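Local coordinates for protein organophosphorus hydrolase (Pseudomonas pseudoalcaligenes, PDB 4LE6) that probably hydrolyses phosphotriesters such as aryl dialkyl phosphates at a two-zinc centre of the metallo-beta-lactamase type, at residues 280-290 with 301-312; 35-43 with 314-322. One frame throughout, in Å; residues are numbered along the deposited sequence. Where two conformers were deposited one is given.

Contact 1 packs the end of helix 269-286 against strands 300-305 and 310-314 of one six-stranded sheet; contact 2 ties strand 37-42, an outermost strand of the other six-stranded sheet, to the loop that follows strand 310-314. Their centres lie about 20 Å apart, and W289 bridges them: its CD1 is 3.6 Å from L42 CD1, its CZ3 3.8 Å from V315 CG2 and 3.9 Å from M40 SD. The zinc centre is nearer contact 1, where the V290 side chain lies about 14 Å from a zinc ion and the W312 side chain about 10 Å from that of the zinc ligand H294. Contact 2 is remote from the metals, but both touch the second subunit.

Contact 1 (280-290 with 301-312); sequences LAEAATDKLWV and GHVRKEAQGYAW
Y310 offers a ring face to the helix end at L280, whose CB stands 3.9 Å from the ring centroid, only 10° off the normal, a CH-pi contact. The same ring turns an edge to A284 CB, and its hydroxyl reaches A281, with OH 3.4 Å from A281 CA. With CB pointing to the helix and CG beside the backbone N (chi1 -62°), the Y310 ring lies against L280 and A284. V303 points its two methyls at the helix: CG1 meets L280 CD2, while CG2 lies 3.9 Å from A283 CB and also touches V290 CG2. The chains run close here, and A284 CA sits 3.4 Å from V303 O in a CA-H...O contact. Two waters work in this seam: one joins A284 O to V303 O, the other accepts from V303 N and lies within bonding distance of A283 O and L288 O, with more acceptors around it than it has protons.

Beyond the helix, H302 leans over W289, CE1 above one face of the indole; the planes meet at 44°, so the pair is oblique. A water links H302 NE2 to K287 O, and F78 of the second subunit stacks on the imidazole. V290 pairs with G301 through V290 N to G301 O at 2.9 Å and the return bond from G301 N to V290 O at 3.2 Å, while V290 CB lies 3.7 Å from W312 CZ3, the indole presenting an edge to V290 O. Helix 280-286 runs across strand 301-305, and the chain then turns through K287 into the beta hairpin of 289-292 and 300-305: a helix packed on its sheet, in one alpha-beta half of the alpha-beta/beta-alpha sandwich of the metallo-beta-lactamase superfamily.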
loop_
_atom_site.group_PDB
_atom_site.type_symbol
_atom_site.label_atom_id
_atom_site.label_comp_id
_atom_site.label_asym_id
_atom_site.label_seq_id
_atom_site.Cartn_x
_atom_site.Cartn_y
_atom_site.Cartn_z
ATOM N N LEU A 280 -0.819 19.089 -10.460
ATOM C CA LEU A 280 -1.465 18.721 -9.202
ATOM C C LEU A 280 -2.858 19.326 -9.188
ATOM O O LEU A 280 -3.844 18.643 -8.851
ATOM C CB LEU A 280 -0.664 19.216 -7.998
ATOM C CG LEU A 280 0.610 18.440 -7.670
ATOM C CD1 LEU A 280 1.399 19.198 -6.606
ATOM C CD2 LEU A 280 0.285 17.018 -7.204
ATOM N N ALA A 281 -2.947 20.598 -9.575
ATOM C CA ALA A 281 -4.248 21.259 -9.610
ATOM C C ALA A 281 -5.230 20.487 -10.506
ATOM O O ALA A 281 -6.373 20.220 -10.104
ATOM C CB ALA A 281 -4.101 22.689 -10.088
ATOM N N GLU A 282 -4.773 20.107 -11.705
ATOM C CA GLU A 282 -5.615 19.366 -12.650
ATOM C C GLU A 282 -6.013 17.979 -12.131
ATOM O O GLU A 282 -7.172 17.564 -12.246
ATOM C CB GLU A 282 -4.879 19.224 -13.995
ATOM C CG GLU A 282 -5.450 18.185 -14.940
ATOM C CD GLU A 282 -4.749 18.182 -16.292
ATOM O OE1 GLU A 282 -3.652 18.778 -16.403
ATOM O OE2 GLU A 282 -5.300 17.583 -17.243
ATOM N N ALA A 283 -5.050 17.248 -11.588
ATOM C CA ALA A 283 -5.333 15.918 -11.054
ATOM C C ALA A 283 -6.357 16.013 -9.923
ATOM O O ALA A 283 -7.277 15.188 -9.826
ATOM C CB ALA A 283 -4.061 15.282 -10.537
ATOM N N ALA A 284 -6.202 17.015 -9.060
ATOM C CA ALA A 284 -7.138 17.181 -7.941
ATOM C C ALA A 284 -8.531 17.567 -8.443
ATOM O O ALA A 284 -9.550 17.035 -7.980
ATOM C CB ALA A 284 -6.631 18.242 -6.954
ATOM N N THR A 285 -8.572 18.510 -9.379
ATOM C CA THR A 285 -9.847 18.978 -9.919
ATOM C C THR A 285 -10.625 17.896 -10.674
ATOM O O THR A 285 -11.826 17.728 -10.472
ATOM C CB THR A 285 -9.605 20.149 -10.876
ATOM O OG1 THR A 285 -9.203 21.287 -10.109
ATOM C CG2 THR A 285 -10.863 20.472 -11.686
ATOM N N ASP A 286 -9.945 17.188 -11.565
ATOM C CA ASP A 286 -10.580 16.171 -12.404
ATOM C C ASP A 286 -10.619 14.790 -11.717
ATOM O O ASP A 286 -11.071 13.822 -12.316
ATOM C CB ASP A 286 -9.823 16.049 -13.737
ATOM C CG ASP A 286 -9.835 17.345 -14.553
ATOM O OD1 ASP A 286 -10.794 18.136 -14.435
ATOM O OD2 ASP A 286 -8.877 17.572 -15.327
ATOM N N LYS A 287 -10.152 14.715 -10.471
ATOM C CA LYS A 287 -10.163 13.465 -9.687
ATOM C C LYS A 287 -9.608 12.264 -10.455
ATOM O O LYS A 287 -10.128 11.152 -10.364
ATOM C CB LYS A 287 -11.587 13.134 -9.227
ATOM C CG LYS A 287 -12.229 14.178 -8.324
ATOM C CD LYS A 287 -13.630 13.740 -7.938
ATOM C CE LYS A 287 -14.296 14.706 -6.982
ATOM N NZ LYS A 287 -15.607 14.157 -6.530
ATOM N N LEU A 288 -8.537 12.463 -11.200
ATOM C CA LEU A 288 -8.049 11.367 -12.029
ATOM C C LEU A 288 -7.137 10.494 -11.204
ATOM O O LEU A 288 -6.643 10.910 -10.155
ATOM C CB LEU A 288 -7.352 11.873 -13.287
ATOM C CG LEU A 288 -6.368 13.026 -13.138
ATOM C CD1 LEU A 288 -5.073 12.558 -12.496
ATOM C CD2 LEU A 288 -6.114 13.649 -14.496
ATOM N N TRP A 289 -6.952 9.261 -11.648
ATOM C CA TRP A 289 -5.980 8.388 -11.017
ATOM C C TRP A 289 -4.593 8.864 -11.450
ATOM O O TRP A 289 -4.402 9.323 -12.578
ATOM C CB TRP A 289 -6.164 6.940 -11.464
ATOM C CG TRP A 289 -7.366 6.236 -10.932
ATOM C CD1 TRP A 289 -8.564 6.071 -11.558
ATOM C CD2 TRP A 289 -7.476 5.559 -9.669
ATOM N NE1 TRP A 289 -9.415 5.337 -10.765
ATOM C CE2 TRP A 289 -8.776 5.017 -9.599
ATOM C CE3 TRP A 289 -6.603 5.362 -8.597
ATOM C CZ2 TRP A 289 -9.226 4.288 -8.493
ATOM C CZ3 TRP A 289 -7.048 4.647 -7.501
ATOM C CH2 TRP A 289 -8.348 4.117 -7.456
ATOM N N VAL A 290 -3.621 8.704 -10.568
ATOM C CA VAL A 290 -2.247 9.068 -10.855
ATOM C C VAL A 290 -1.365 7.836 -10.661
ATOM O O VAL A 290 -1.596 7.043 -9.745
ATOM C CB VAL A 290 -1.815 10.214 -9.936
ATOM C CG1 VAL A 290 -0.314 10.391 -9.944
ATOM C CG2 VAL A 290 -2.521 11.515 -10.360
ATOM N N GLY A 301 -3.030 6.208 -6.995
ATOM C CA GLY A 301 -3.898 6.894 -6.068
ATOM C C GLY A 301 -4.454 8.173 -6.641
ATOM O O GLY A 301 -4.415 8.369 -7.849
ATOM N N HIS A 302 -4.968 9.035 -5.764
ATOM C CA HIS A 302 -5.562 10.297 -6.180
ATOM C C HIS A 302 -4.905 11.430 -5.438
ATOM O O HIS A 302 -4.286 11.232 -4.389
ATOM C CB HIS A 302 -7.056 10.351 -5.868
ATOM C CG HIS A 302 -7.875 9.359 -6.624
ATOM N ND1 HIS A 302 -8.031 8.055 -6.210
ATOM C CD2 HIS A 302 -8.589 9.479 -7.767
ATOM C CE1 HIS A 302 -8.810 7.414 -7.063
ATOM N NE2 HIS A 302 -9.159 8.256 -8.021
ATOM N N VAL A 303 -5.057 12.621 -6.002
ATOM C CA VAL A 303 -4.596 13.855 -5.384
ATOM C C VAL A 303 -5.795 14.617 -4.849
ATOM O O VAL A 303 -6.770 14.826 -5.574
ATOM C CB VAL A 303 -3.911 14.766 -6.423
ATOM C CG1 VAL A 303 -3.365 16.025 -5.750
ATOM C CG2 VAL A 303 -2.809 14.023 -7.119
ATOM N N ARG A 304 -5.697 15.057 -3.597
ATOM C CA ARG A 304 -6.738 15.836 -2.954
ATOM C C ARG A 304 -6.194 17.224 -2.671
ATOM O O ARG A 304 -5.044 17.383 -2.247
ATOM C CB ARG A 304 -7.148 15.172 -1.638
ATOM C CG ARG A 304 -8.167 15.948 -0.809
ATOM C CD ARG A 304 -8.564 15.177 0.471
ATOM N NE ARG A 304 -7.524 15.249 1.498
ATOM C CZ ARG A 304 -6.986 14.210 2.139
ATOM N NH1 ARG A 304 -7.373 12.968 1.908
ATOM N NH2 ARG A 304 -6.045 14.434 3.038
ATOM N N LYS A 305 -7.022 18.233 -2.903
ATOM C CA LYS A 305 -6.632 19.587 -2.585
ATOM C C LYS A 305 -6.869 19.842 -1.097
ATOM O O LYS A 305 -7.916 19.498 -0.561
ATOM C CB LYS A 305 -7.422 20.590 -3.420
ATOM C CG LYS A 305 -6.889 22.005 -3.280
ATOM C CD LYS A 305 -7.740 23.026 -4.013
ATOM C CE LYS A 305 -7.159 24.415 -3.857
ATOM N NZ LYS A 305 -7.127 24.825 -2.422
ATOM N N GLU A 306 -5.873 20.424 -0.432
ATOM C CA GLU A 306 -5.985 20.826 0.966
ATOM C C GLU A 306 -6.121 22.347 1.016
ATOM O O GLU A 306 -6.019 22.998 -0.015
ATOM C CB GLU A 306 -4.745 20.388 1.731
ATOM C CG GLU A 306 -4.617 18.877 1.890
ATOM C CD GLU A 306 -5.592 18.310 2.907
ATOM O OE1 GLU A 306 -5.810 18.941 3.969
ATOM O OE2 GLU A 306 -6.157 17.227 2.649
ATOM N N ALA A 307 -6.356 22.911 2.198
ATOM C CA ALA A 307 -6.417 24.364 2.349
ATOM C C ALA A 307 -5.149 24.976 1.770
ATOM O O ALA A 307 -5.200 25.957 1.037
ATOM C CB ALA A 307 -6.564 24.739 3.822
ATOM N N GLN A 308 -4.010 24.372 2.097
ATOM C CA GLN A 308 -2.739 24.733 1.480
ATOM C C GLN A 308 -2.133 23.474 0.863
ATOM O O GLN A 308 -2.084 22.429 1.506
ATOM C CB GLN A 308 -1.779 25.332 2.510
ATOM C CG GLN A 308 -0.983 26.520 1.978
ATOM C CD GLN A 308 0.334 26.753 2.711
ATOM O OE1 GLN A 308 0.985 25.810 3.169
ATOM N NE2 GLN A 308 0.737 28.015 2.811
ATOM N N GLY A 309 -1.693 23.564 -0.386
ATOM C CA GLY A 309 -1.068 22.433 -1.042
ATOM C C GLY A 309 -2.047 21.287 -1.232
ATOM O O GLY A 309 -3.259 21.507 -1.338
ATOM N N TYR A 310 -1.519 20.065 -1.244
ATOM C CA TYR A 310 -2.270 18.888 -1.664
ATOM C C TYR A 310 -1.963 17.707 -0.757
ATOM O O TYR A 310 -1.091 17.796 0.101
ATOM C CB TYR A 310 -1.919 18.522 -3.120
ATOM C CG TYR A 310 -2.276 19.628 -4.095
ATOM C CD1 TYR A 310 -1.401 20.681 -4.331
ATOM C CD2 TYR A 310 -3.499 19.637 -4.750
ATOM C CE1 TYR A 310 -1.736 21.720 -5.208
ATOM C CE2 TYR A 310 -3.842 20.679 -5.626
ATOM C CZ TYR A 310 -2.955 21.713 -5.837
ATOM O OH TYR A 310 -3.271 22.738 -6.694
ATOM N N ALA A 311 -2.691 16.612 -0.956
ATOM C CA ALA A 311 -2.428 15.362 -0.256
ATOM C C ALA A 311 -2.533 14.216 -1.254
ATOM O O ALA A 311 -3.309 14.288 -2.209
ATOM C CB ALA A 311 -3.406 15.164 0.889
ATOM N N TRP A 312 -1.740 13.174 -1.027
ATOM C CA TRP A 312 -1.746 11.955 -1.836
ATOM C C TRP A 312 -2.601 10.921 -1.121
ATOM O O TRP A 312 -2.453 10.742 0.081
ATOM C CB TRP A 312 -0.320 11.437 -1.943
ATOM C CG TRP A 312 -0.157 10.113 -2.620
ATOM C CD1 TRP A 312 0.402 8.980 -2.091
ATOM C CD2 TRP A 312 -0.505 9.789 -3.976
ATOM N NE1 TRP A 312 0.396 7.966 -3.034
ATOM C CE2 TRP A 312 -0.155 8.441 -4.193
ATOM C CE3 TRP A 312 -1.090 10.506 -5.024
ATOM C CZ2 TRP A 312 -0.370 7.799 -5.413
ATOM C CZ3 TRP A 312 -1.305 9.856 -6.242
ATOM C CH2 TRP A 312 -0.943 8.526 -6.417
HETATM O O HOH W 1 -6.741 12.839 -8.226
HETATM O O HOH W 2 -9.235 15.322 -6.098
HETATM O O HOH W 3 -11.384 8.322 -9.783
#

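Contact 2 (35-43 with 314-322); sequences PGYYRMALG and PVEFSPIRS
Y38 reaches from strand 37-42 toward loop residues 315-318. At the start of the side chain CB carries CG anti to the backbone N (chi1 -178°), which sends the ring out toward the loop. Along one side of the ring CD1 and then CE1 run past F317, with CE1 3.5 Å from F317 CD2; the two ring planes stand at 53°, oblique, and F317 CD2 lies near the plane of the tyrosine ring, at its edge. On the other side CE2 touches V315 CG1 at 4.1 Å. At the tip OH lies 3.3 Å from F317 CA and accepts the S318 N-H, with S318 N 3.0 Å from Y38 OH and an angle of 140° at the hydrogen.

The next residues of the strand extend the contact. R39 CB and CG pass I320 CD1, but the guanidinium bends away, with NH2 hydrogen-bonded to T48 OG1, NH1 to S125 O and NE to T32 O of the second subunit. I320 CG2 meets A41 CB at 4.3 Å. One water donates to both R39 O and S318 O, 2.7 Å and 2.8 Å from its oxygen.

The strand and loop are thus joined by one direct hydrogen bond, a water bridge and apolar side chains, R39 N and S318 O being also held by Q33 of the second subunit, so the junction is partly built with groups of that subunit, consistent with its lying at the dimer interface.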
loop_
_atom_site.group_PDB
_atom_site.type_symbol
_atom_site.label_atom_id
_atom_site.label_comp_id
_atom_site.label_asym_id
_atom_site.label_seq_id
_atom_site.Cartn_x
_atom_site.Cartn_y
_atom_site.Cartn_z
ATOM N N PRO A 35 6.192 -10.297 -4.582
ATOM C CA PRO A 35 6.640 -9.679 -5.836
ATOM C C PRO A 35 6.121 -8.247 -6.006
ATOM O O PRO A 35 5.041 -7.925 -5.507
ATOM C CB PRO A 35 6.056 -10.602 -6.906
ATOM C CG PRO A 35 6.049 -11.982 -6.226
ATOM C CD PRO A 35 5.719 -11.687 -4.774
ATOM N N GLY A 36 6.900 -7.402 -6.674
ATOM C CA GLY A 36 6.587 -5.993 -6.819
ATOM C C GLY A 36 5.729 -5.734 -8.049
ATOM O O GLY A 36 6.119 -5.002 -8.966
ATOM N N TYR A 37 4.549 -6.335 -8.072
ATOM C CA TYR A 37 3.535 -5.941 -9.029
ATOM C C TYR A 37 2.192 -5.773 -8.369
ATOM O O TYR A 37 1.902 -6.400 -7.340
ATOM C CB TYR A 37 3.443 -6.907 -10.221
ATOM C CG TYR A 37 2.876 -8.282 -9.923
ATOM C CD1 TYR A 37 3.706 -9.326 -9.536
ATOM C CD2 TYR A 37 1.522 -8.548 -10.077
ATOM C CE1 TYR A 37 3.202 -10.582 -9.289
ATOM C CE2 TYR A 37 1.007 -9.803 -9.829
ATOM C CZ TYR A 37 1.845 -10.811 -9.426
ATOM O OH TYR A 37 1.333 -12.064 -9.179
ATOM N N TYR A 38 1.382 -4.904 -8.957
ATOM C CA TYR A 38 0.045 -4.657 -8.429
ATOM C C TYR A 38 -0.953 -4.377 -9.550
ATOM O O TYR A 38 -0.712 -3.506 -10.377
ATOM C CB TYR A 38 0.056 -3.464 -7.458
ATOM C CG TYR A 38 -1.299 -3.215 -6.872
ATOM C CD1 TYR A 38 -1.777 -4.016 -5.851
ATOM C CD2 TYR A 38 -2.131 -2.205 -7.356
ATOM C CE1 TYR A 38 -3.026 -3.823 -5.314
ATOM C CE2 TYR A 38 -3.396 -2.007 -6.815
ATOM C CZ TYR A 38 -3.833 -2.830 -5.784
ATOM O OH TYR A 38 -5.078 -2.700 -5.187
ATOM N N ARG A 39 -2.082 -5.093 -9.547
ATOM C CA ARG A 39 -3.087 -4.977 -10.605
ATOM C C ARG A 39 -4.228 -4.020 -10.240
ATOM O O ARG A 39 -4.743 -4.059 -9.122
ATOM C CB ARG A 39 -3.687 -6.346 -10.890
ATOM C CG ARG A 39 -4.179 -6.516 -12.314
ATOM C CD ARG A 39 -3.063 -6.998 -13.217
ATOM N NE ARG A 39 -2.673 -8.360 -12.882
ATOM C CZ ARG A 39 -1.561 -8.952 -13.302
ATOM N NH1 ARG A 39 -1.313 -10.203 -12.947
ATOM N NH2 ARG A 39 -0.698 -8.307 -14.075
ATOM N N MET A 40 -4.627 -3.181 -11.193
ATOM C CA MET A 40 -5.788 -2.319 -11.022
ATOM C C MET A 40 -6.571 -2.196 -12.320
ATOM O O MET A 40 -5.997 -2.028 -13.399
ATOM C CB MET A 40 -5.360 -0.922 -10.573
ATOM C CG MET A 40 -6.511 -0.072 -10.064
ATOM S SD MET A 40 -6.015 1.636 -9.725
ATOM C CE MET A 40 -5.943 2.337 -11.381
ATOM N N ALA A 41 -7.890 -2.227 -12.218
ATOM C CA ALA A 41 -8.720 -2.010 -13.389
ATOM C C ALA A 41 -8.848 -0.512 -13.626
ATOM O O ALA A 41 -8.922 0.272 -12.691
ATOM C CB ALA A 41 -10.090 -2.633 -13.199
ATOM N N LEU A 42 -8.846 -0.108 -14.884
ATOM C CA LEU A 42 -9.149 1.271 -15.240
ATOM C C LEU A 42 -10.065 1.194 -16.448
ATOM O O LEU A 42 -9.579 1.062 -17.568
ATOM C CB LEU A 42 -7.869 2.026 -15.588
ATOM C CG LEU A 42 -8.100 3.500 -15.923
ATOM C CD1 LEU A 42 -8.085 4.335 -14.646
ATOM C CD2 LEU A 42 -7.069 3.955 -16.892
ATOM N N GLY A 43 -11.377 1.227 -16.219
ATOM C CA GLY A 43 -12.348 0.937 -17.262
ATOM C C GLY A 43 -12.115 -0.443 -17.845
ATOM O O GLY A 43 -12.073 -1.423 -17.112
ATOM N N PRO A 314 -3.338 7.027 -1.470
ATOM C CA PRO A 314 -3.004 5.804 -2.205
ATOM C C PRO A 314 -4.205 4.882 -2.325
ATOM O O PRO A 314 -5.065 4.859 -1.446
ATOM C CB PRO A 314 -1.926 5.153 -1.341
ATOM C CG PRO A 314 -2.183 5.685 0.065
ATOM C CD PRO A 314 -2.783 7.041 -0.104
ATOM N N VAL A 315 -4.261 4.134 -3.416
ATOM C CA VAL A 315 -5.312 3.158 -3.602
ATOM C C VAL A 315 -5.259 2.130 -2.479
ATOM O O VAL A 315 -4.186 1.821 -1.931
ATOM C CB VAL A 315 -5.166 2.455 -4.966
ATOM C CG1 VAL A 315 -3.920 1.617 -4.986
ATOM C CG2 VAL A 315 -6.394 1.630 -5.288
ATOM N N GLU A 316 -6.422 1.603 -2.133
ATOM C CA GLU A 316 -6.504 0.548 -1.141
ATOM C C GLU A 316 -6.410 -0.804 -1.834
ATOM O O GLU A 316 -7.104 -1.050 -2.813
ATOM C CB GLU A 316 -7.807 0.675 -0.350
ATOM C CG GLU A 316 -7.874 1.983 0.442
ATOM C CD GLU A 316 -9.157 2.156 1.229
ATOM O OE1 GLU A 316 -9.653 1.162 1.801
ATOM O OE2 GLU A 316 -9.682 3.296 1.274
ATOM N N PHE A 317 -5.548 -1.678 -1.314
ATOM C CA PHE A 317 -5.351 -2.997 -1.887
ATOM C C PHE A 317 -6.688 -3.711 -2.133
ATOM O O PHE A 317 -7.544 -3.783 -1.236
ATOM C CB PHE A 317 -4.490 -3.816 -0.937
ATOM C CG PHE A 317 -4.073 -5.144 -1.496
ATOM C CD1 PHE A 317 -4.904 -6.243 -1.402
ATOM C CD2 PHE A 317 -2.837 -5.294 -2.096
ATOM C CE1 PHE A 317 -4.516 -7.464 -1.910
ATOM C CE2 PHE A 317 -2.450 -6.518 -2.614
ATOM C CZ PHE A 317 -3.291 -7.600 -2.520
ATOM N N SER A 318 -6.870 -4.229 -3.345
ATOM C CA SER A 318 -8.112 -4.888 -3.725
ATOM C C SER A 318 -7.882 -5.831 -4.885
ATOM O O SER A 318 -7.117 -5.529 -5.792
ATOM C CB SER A 318 -9.152 -3.855 -4.169
ATOM O OG SER A 318 -10.339 -4.489 -4.624
ATOM N N PRO A 319 -8.571 -6.972 -4.883
ATOM C CA PRO A 319 -8.597 -7.682 -6.164
ATOM C C PRO A 319 -9.376 -6.889 -7.201
ATOM O O PRO A 319 -10.102 -5.944 -6.876
ATOM C CB PRO A 319 -9.321 -8.995 -5.838
ATOM C CG PRO A 319 -10.020 -8.767 -4.534
ATOM C CD PRO A 319 -9.281 -7.685 -3.812
ATOM N N ILE A 320 -9.240 -7.285 -8.459
ATOM C CA ILE A 320 -10.096 -6.756 -9.496
ATOM C C ILE A 320 -11.454 -7.429 -9.357
ATOM O O ILE A 320 -11.564 -8.655 -9.338
ATOM C CB ILE A 320 -9.451 -6.971 -10.876
ATOM C CG1 ILE A 320 -8.268 -5.997 -10.996
ATOM C CG2 ILE A 320 -10.466 -6.769 -12.018
ATOM C CD1 ILE A 320 -7.404 -6.207 -12.203
ATOM N N ARG A 321 -12.484 -6.615 -9.224
ATOM C CA ARG A 321 -13.816 -7.107 -8.923
ATOM C C ARG A 321 -14.651 -7.197 -10.188
ATOM O O ARG A 321 -14.660 -6.273 -10.989
ATOM C CB ARG A 321 -14.486 -6.181 -7.916
ATOM C CG ARG A 321 -13.818 -6.214 -6.565
ATOM C CD ARG A 321 -14.579 -5.392 -5.541
ATOM N NE ARG A 321 -15.953 -5.863 -5.335
ATOM C CZ ARG A 321 -16.712 -5.495 -4.306
ATOM N NH1 ARG A 321 -17.947 -5.954 -4.178
ATOM N NH2 ARG A 321 -16.232 -4.660 -3.398
ATOM N N SER A 322 -15.332 -8.327 -10.350
ATOM C CA SER A 322 -16.225 -8.564 -11.479
ATOM C C SER A 322 -17.494 -7.741 -11.328
ATOM O O SER A 322 -18.106 -7.345 -12.314
ATOM C CB SER A 322 -16.615 -10.043 -11.522
ATOM O OG SER A 322 -15.477 -10.880 -11.402
HETATM O O HOH W 4 -7.246 -3.836 -8.045
#